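Local coordinates for early 35 kDa protein (Autographa californica nucleopolyhedrovirus, PDB 1P35) that inhibits host caspases and so blocks the apoptosis that baculovirus infection sets off in insect cells, and also suppresses the antiviral RNA interference response, at residues A[14-19]-A[64-69]; A[207-212]-A[292-297]. One frame throughout, in Å; residues are numbered along the deposited sequence.

Interaction 1: A[14-19]-A[64-69]; sequences IIRDCQ and DRIKSK. With EDO (1,2-ethanediol), chain G; PO4 (phosphate ion), chain E; PO4 (phosphate ion), chain D.
Ile14 and Ile66 meet methyl to methyl, with Ile14 CG2 lying 3.4 Å from Ile66 CG2, tighter than an ordinary carbon contact. Both isoleucines hold CG2 anti to the backbone N, which turns that branch of each toward its partner. Ile66 CG2 also sits 3.6 Å from Ile15 O, while its other branch reaches along the strand until Ile66 CD1 rests 3.7 Å from Arg16 CB. Ile14 CD1 packs at 4.1 Å on Lys67 CB, the two side chains crossing at about a right angle; the Lys67 ammonium leads away to a salt bridge with Asp71.

Segment 64-69 of helix 62-74 lies across segment 14-19 of strand 10-21 at 90°, the axes of these segments 8.4 Å apart. No hydrogen bond joins the segments directly, so the direct contact between them is apolar packing of a helix on a strand that is itself paired with strands 24-33 and 191-199.

Among the small molecules, probably from the crystallisation liquor, only ethanediol bridges the segments by hydrogen bonds: Arg16 NH1 donates to its O2 at 3.1 Å, and Lys69 NZ bonds weakly to its O1. Each phosphate is bonded from one segment. The Arg16 guanidinium meets that of chain D at its edge, NH1 to O4 and NH2 to O1; Arg16 NH2 also forms a salt bridge with Glu26 OE1. Arg65, bent at chi3 (-61°), grips that of chain E: NE reaches O3 at 2.7 Å, and NH2 reaches O1 nearly straight, at 175°. Arg79 of the second subunit and Lys58 also bond to phosphate here, consistent with a basic patch at the subunit interface.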
loop_
_atom_site.group_PDB
_atom_site.type_symbol
_atom_site.label_atom_id
_atom_site.label_comp_id
_atom_site.label_asym_id
_atom_site.label_seq_id
_atom_site.Cartn_x
_atom_site.Cartn_y
_atom_site.Cartn_z
ATOM N N ILE A 14 -1.402 -0.676 -16.169
ATOM C CA ILE A 14 -0.556 0.391 -15.643
ATOM C C ILE A 14 0.765 0.356 -16.404
ATOM O O ILE A 14 1.396 -0.690 -16.504
ATOM C CB ILE A 14 -0.314 0.166 -14.146
ATOM C CG1 ILE A 14 -1.683 0.028 -13.448
ATOM C CG2 ILE A 14 0.409 1.343 -13.542
ATOM C CD1 ILE A 14 -1.595 -0.200 -11.954
ATOM N N ILE A 15 1.204 1.523 -16.873
ATOM C CA ILE A 15 2.371 1.642 -17.693
ATOM C C ILE A 15 3.258 2.756 -17.253
ATOM O O ILE A 15 2.773 3.800 -16.831
ATOM C CB ILE A 15 1.956 1.983 -19.141
ATOM C CG1 ILE A 15 1.112 0.856 -19.727
ATOM C CG2 ILE A 15 3.186 2.371 -19.987
ATOM C CD1 ILE A 15 0.474 1.271 -21.104
ATOM N N ARG A 16 4.568 2.523 -17.368
ATOM C CA ARG A 16 5.545 3.562 -17.069
ATOM C C ARG A 16 6.659 3.354 -18.079
ATOM O O ARG A 16 7.070 2.215 -18.358
ATOM C CB ARG A 16 6.125 3.447 -15.656
ATOM C CG ARG A 16 6.824 4.725 -15.253
ATOM C CD ARG A 16 7.653 4.625 -13.939
ATOM N NE ARG A 16 8.774 3.721 -14.138
ATOM C CZ ARG A 16 9.654 3.364 -13.211
ATOM N NH1 ARG A 16 9.559 3.837 -11.972
ATOM N NH2 ARG A 16 10.647 2.544 -13.548
ATOM N N ASP A 17 7.139 4.453 -18.655
ATOM C CA ASP A 17 8.211 4.377 -19.631
ATOM C C ASP A 17 9.066 5.611 -19.362
ATOM O O ASP A 17 8.589 6.725 -19.485
ATOM C CB ASP A 17 7.637 4.373 -21.044
ATOM C CG ASP A 17 8.700 4.204 -22.114
ATOM O OD1 ASP A 17 9.558 5.099 -22.216
ATOM O OD2 ASP A 17 8.666 3.193 -22.857
ATOM N N CYS A 18 10.328 5.378 -18.988
ATOM C CA CYS A 18 11.245 6.446 -18.627
ATOM C C CYS A 18 12.596 6.342 -19.366
ATOM O O CYS A 18 13.003 5.254 -19.776
ATOM C CB CYS A 18 11.498 6.397 -17.097
ATOM S SG CYS A 18 10.049 6.498 -15.972
ATOM N N GLN A 19 13.274 7.480 -19.528
ATOM C CA GLN A 19 14.590 7.525 -20.170
ATOM C C GLN A 19 15.506 6.940 -19.092
ATOM O O GLN A 19 15.353 7.295 -17.936
ATOM C CB GLN A 19 14.995 8.986 -20.463
ATOM C CG GLN A 19 16.123 9.195 -21.522
ATOM C CD GLN A 19 15.727 8.809 -23.009
ATOM O OE1 GLN A 19 14.694 9.240 -23.546
ATOM N NE2 GLN A 19 16.578 8.019 -23.661
ATOM N N ASP A 64 1.632 0.428 -7.592
ATOM C CA ASP A 64 0.767 1.362 -6.896
ATOM C C ASP A 64 1.335 2.778 -6.890
ATOM O O ASP A 64 0.584 3.741 -6.780
ATOM C CB ASP A 64 0.490 0.900 -5.445
ATOM C CG ASP A 64 -0.480 -0.287 -5.366
ATOM O OD1 ASP A 64 -1.289 -0.468 -6.298
ATOM O OD2 ASP A 64 -0.465 -1.012 -4.357
ATOM N N ARG A 65 2.652 2.917 -6.997
ATOM C CA ARG A 65 3.217 4.256 -7.009
ATOM C C ARG A 65 2.944 4.899 -8.371
ATOM O O ARG A 65 2.732 6.097 -8.440
ATOM C CB ARG A 65 4.742 4.284 -6.722
ATOM C CG ARG A 65 5.144 3.940 -5.298
ATOM C CD ARG A 65 6.525 4.554 -4.934
ATOM N NE ARG A 65 7.608 4.065 -5.772
ATOM C CZ ARG A 65 8.026 2.802 -5.786
ATOM N NH1 ARG A 65 7.448 1.912 -5.004
ATOM N NH2 ARG A 65 9.012 2.430 -6.579
ATOM N N ILE A 66 2.963 4.114 -9.449
ATOM C CA ILE A 66 2.683 4.675 -10.773
ATOM C C ILE A 66 1.222 5.176 -10.722
ATOM O O ILE A 66 0.928 6.330 -10.930
ATOM C CB ILE A 66 2.808 3.595 -11.867
ATOM C CG1 ILE A 66 4.279 3.139 -11.974
ATOM C CG2 ILE A 66 2.336 4.164 -13.227
ATOM C CD1 ILE A 66 4.431 1.913 -12.801
ATOM N N LYS A 67 0.331 4.275 -10.373
ATOM C CA LYS A 67 -1.059 4.581 -10.306
ATOM C C LYS A 67 -1.374 5.767 -9.369
ATOM O O LYS A 67 -2.230 6.598 -9.668
ATOM C CB LYS A 67 -1.826 3.310 -9.907
ATOM C CG LYS A 67 -3.301 3.485 -9.866
ATOM C CD LYS A 67 -4.073 2.175 -9.639
ATOM C CE LYS A 67 -5.547 2.524 -9.454
ATOM N NZ LYS A 67 -5.884 3.632 -10.444
ATOM N N SER A 68 -0.679 5.863 -8.251
ATOM C CA SER A 68 -0.913 6.956 -7.308
ATOM C C SER A 68 -0.458 8.267 -7.878
ATOM O O SER A 68 -1.061 9.317 -7.637
ATOM C CB SER A 68 -0.149 6.701 -5.981
ATOM O OG SER A 68 0.077 7.898 -5.270
ATOM N N LYS A 69 0.648 8.226 -8.612
ATOM C CA LYS A 69 1.159 9.456 -9.154
ATOM C C LYS A 69 0.253 10.032 -10.246
ATOM O O LYS A 69 0.122 11.257 -10.354
ATOM C CB LYS A 69 2.581 9.277 -9.696
ATOM C CG LYS A 69 3.623 9.208 -8.588
ATOM C CD LYS A 69 5.008 9.442 -9.156
ATOM C CE LYS A 69 6.042 9.550 -8.039
ATOM N NZ LYS A 69 7.439 9.444 -8.572
HETATM C C1 EDO G . 6.226 6.229 -10.067
HETATM O O1 EDO G . 6.668 6.816 -8.812
HETATM C C2 EDO G . 6.910 6.856 -11.243
HETATM O O2 EDO G . 8.267 6.501 -11.207
HETATM P P PO4 E . 10.121 6.008 -7.874
HETATM O O1 PO4 E . 10.415 4.570 -8.278
HETATM O O2 PO4 E . 10.004 6.875 -9.112
HETATM O O3 PO4 E . 8.815 6.104 -7.106
HETATM O O4 PO4 E . 11.262 6.447 -6.961
HETATM P P PO4 D . 12.965 2.932 -10.184
HETATM O O1 PO4 D . 13.279 2.538 -11.621
HETATM O O2 PO4 D . 13.971 2.257 -9.271
HETATM O O3 PO4 D . 13.055 4.442 -10.009
HETATM O O4 PO4 D . 11.558 2.497 -9.877
#

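Interaction 2: A[207-212]-A[292-297]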
loop_
_atom_site.group_PDB
_atom_site.type_symbol
_atom_site.label_atom_id
_atom_site.label_comp_id
_atom_site.label_asym_id
_atom_site.label_seq_id
_atom_site.Cartn_x
_atom_site.Cartn_y
_atom_site.Cartn_z
ATOM N N GLU A 207 -1.926 18.304 -30.518
ATOM C CA GLU A 207 -2.859 17.787 -31.479
ATOM C C GLU A 207 -3.160 16.280 -31.345
ATOM O O GLU A 207 -4.301 15.861 -31.535
ATOM C CB GLU A 207 -2.310 18.102 -32.873
ATOM C CG GLU A 207 -2.996 17.457 -34.055
ATOM C CD GLU A 207 -2.363 17.884 -35.389
ATOM O OE1 GLU A 207 -1.656 18.923 -35.429
ATOM O OE2 GLU A 207 -2.584 17.191 -36.401
ATOM N N GLN A 208 -2.146 15.463 -31.058
ATOM C CA GLN A 208 -2.364 14.021 -30.952
ATOM C C GLN A 208 -3.217 13.761 -29.719
ATOM O O GLN A 208 -4.049 12.873 -29.719
ATOM C CB GLN A 208 -1.026 13.249 -30.812
ATOM C CG GLN A 208 -1.153 11.715 -30.912
ATOM C CD GLN A 208 0.217 10.988 -30.777
ATOM O OE1 GLN A 208 0.279 9.767 -30.611
ATOM N NE2 GLN A 208 1.303 11.751 -30.874
ATOM N N PHE A 209 -2.999 14.558 -28.678
ATOM C CA PHE A 209 -3.728 14.369 -27.451
ATOM C C PHE A 209 -5.215 14.818 -27.652
ATOM O O PHE A 209 -6.142 14.147 -27.145
ATOM C CB PHE A 209 -3.045 15.118 -26.272
ATOM C CG PHE A 209 -1.628 14.624 -25.930
ATOM C CD1 PHE A 209 -1.210 13.360 -26.327
ATOM C CD2 PHE A 209 -0.701 15.458 -25.259
ATOM C CE1 PHE A 209 0.142 12.894 -26.089
ATOM C CE2 PHE A 209 0.647 15.018 -25.022
ATOM C CZ PHE A 209 1.048 13.737 -25.443
ATOM N N GLU A 210 -5.441 15.909 -28.388
ATOM C CA GLU A 210 -6.813 16.406 -28.644
ATOM C C GLU A 210 -7.604 15.352 -29.359
ATOM O O GLU A 210 -8.721 15.015 -28.974
ATOM C CB GLU A 210 -6.821 17.694 -29.484
ATOM C CG GLU A 210 -6.274 18.891 -28.717
ATOM C CD GLU A 210 -6.368 20.185 -29.501
ATOM O OE1 GLU A 210 -7.506 20.561 -29.889
ATOM O OE2 GLU A 210 -5.300 20.814 -29.710
ATOM N N GLU A 211 -6.999 14.815 -30.413
ATOM C CA GLU A 211 -7.673 13.762 -31.162
ATOM C C GLU A 211 -8.059 12.565 -30.258
ATOM O O GLU A 211 -9.115 11.990 -30.396
ATOM C CB GLU A 211 -6.754 13.245 -32.277
ATOM C CG GLU A 211 -7.326 11.983 -32.966
ATOM C CD GLU A 211 -6.398 11.370 -34.007
ATOM O OE1 GLU A 211 -5.181 11.185 -33.738
ATOM O OE2 GLU A 211 -6.903 11.042 -35.092
ATOM N N PHE A 212 -7.153 12.162 -29.361
ATOM C CA PHE A 212 -7.444 10.998 -28.523
ATOM C C PHE A 212 -8.602 11.338 -27.530
ATOM O O PHE A 212 -9.578 10.582 -27.406
ATOM C CB PHE A 212 -6.139 10.555 -27.774
ATOM C CG PHE A 212 -6.065 9.086 -27.507
ATOM C CD1 PHE A 212 -6.905 8.489 -26.558
ATOM C CD2 PHE A 212 -5.204 8.281 -28.236
ATOM C CE1 PHE A 212 -6.887 7.090 -26.347
ATOM C CE2 PHE A 212 -5.178 6.885 -28.029
ATOM C CZ PHE A 212 -6.018 6.291 -27.089
ATOM N N VAL A 292 0.049 5.932 -28.667
ATOM C CA VAL A 292 0.389 7.346 -28.635
ATOM C C VAL A 292 1.876 7.283 -28.962
ATOM O O VAL A 292 2.600 6.486 -28.371
ATOM C CB VAL A 292 0.141 7.938 -27.235
ATOM C CG1 VAL A 292 0.914 9.213 -27.055
ATOM C CG2 VAL A 292 -1.352 8.173 -27.046
ATOM N N ILE A 293 2.327 8.067 -29.927
ATOM C CA ILE A 293 3.737 8.030 -30.338
ATOM C C ILE A 293 4.298 9.435 -30.160
ATOM O O ILE A 293 3.738 10.402 -30.713
ATOM C CB ILE A 293 3.809 7.460 -31.817
ATOM C CG1 ILE A 293 3.160 6.047 -31.800
ATOM C CG2 ILE A 293 5.266 7.345 -32.314
ATOM C CD1 ILE A 293 3.204 5.206 -33.090
ATOM N N LEU A 294 5.348 9.571 -29.336
ATOM C CA LEU A 294 5.949 10.903 -29.072
ATOM C C LEU A 294 7.435 10.983 -29.377
ATOM O O LEU A 294 8.088 9.961 -29.595
ATOM C CB LEU A 294 5.751 11.275 -27.589
ATOM C CG LEU A 294 4.260 11.257 -27.240
ATOM C CD1 LEU A 294 4.080 11.090 -25.767
ATOM C CD2 LEU A 294 3.548 12.515 -27.839
ATOM N N ASN A 295 7.962 12.206 -29.368
ATOM C CA ASN A 295 9.394 12.452 -29.545
ATOM C C ASN A 295 9.965 12.614 -28.138
ATOM O O ASN A 295 9.320 13.202 -27.258
ATOM C CB ASN A 295 9.656 13.745 -30.346
ATOM C CG ASN A 295 9.254 13.621 -31.813
ATOM O OD1 ASN A 295 9.671 12.693 -32.495
ATOM N ND2 ASN A 295 8.449 14.557 -32.296
ATOM N N THR A 296 11.150 12.045 -27.920
ATOM C CA THR A 296 11.829 12.132 -26.634
ATOM C C THR A 296 12.571 13.474 -26.621
ATOM O O THR A 296 12.653 14.153 -27.642
ATOM C CB THR A 296 12.854 10.973 -26.479
ATOM O OG1 THR A 296 13.769 10.968 -27.576
ATOM C CG2 THR A 296 12.154 9.659 -26.525
ATOM N N ILE A 297 13.086 13.867 -25.466
ATOM C CA ILE A 297 13.869 15.097 -25.372
ATOM C C ILE A 297 15.240 14.760 -26.023
ATOM O O ILE A 297 15.768 13.658 -25.811
ATOM C CB ILE A 297 14.055 15.505 -23.897
ATOM C CG1 ILE A 297 12.687 15.719 -23.241
ATOM C CG2 ILE A 297 14.880 16.779 -23.806
ATOM C CD1 ILE A 297 11.794 16.725 -23.953
#
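Phe209 points the CE1-CZ end of its ring between Val292 and Leu294. Val292 CG1 lies in the ring plane at its edge, 3.9 Å from Phe209 CE1, whereas Leu294 CD2 approaches obliquely, 3.7 Å from Phe209 CZ. With CG anti to its carbonyl carbon, Phe209 swings its ring toward the strand although its CA-CB bond does not itself aim there. The other methyl of Val292 serves the next aromatic: Val292 CG2 is 4.0 Å from Phe212 CD2, so the two branches of one valine are divided between two phenylalanines. Phe268 stacks on Phe209, and Leu277 of strand 276-282 touches both Phe209 and Leu294.

Segment 207-212 of helix 206-215 and strand 292-295 run nearly antiparallel, at 166°, with axes 9.7 Å apart. The strand pairs antiparallel with strand 176-179 through Val292 and Leu294, and that leaves the backbone of Ile293 directed at the helix.

There Gln208 takes the place of a neighbouring strand. Its chain is fully extended (chi2 180°), delivering the carboxamide to both polar backbone atoms of Ile293. Gln208 OE1 accepts from Ile293 N at 2.7 Å, in the carbonyl plane and on a lone pair; Gln208 NE2 donates to Ile293 O at 2.8 Å, almost straight at 173°. Ile293 O lies in the amide plane of Gln208, though NE2 is tilted out of the carbonyl plane of Ile293; the two bonds together fix the rotation of the carboxamide.

Interaction 1 precedes interaction 2 in the chain, closing before the other opens, and their centres lie about 18 Å apart. Each sets a helix segment against a strand, in different orientations and on different strands. Strand 191-199 relates them, pairing in parallel with strand 10-21 and antiparallel with strand 276-282, which packs on helix 206-215. The segments also touch directly, Gln19 OE1 lying 3.9 Å from Thr296 CB. This packing contact brings a residue near the C-terminal end beside a strand near the start of the chain, so that distant parts of the inhibitor's sequence are neighbours in the fold.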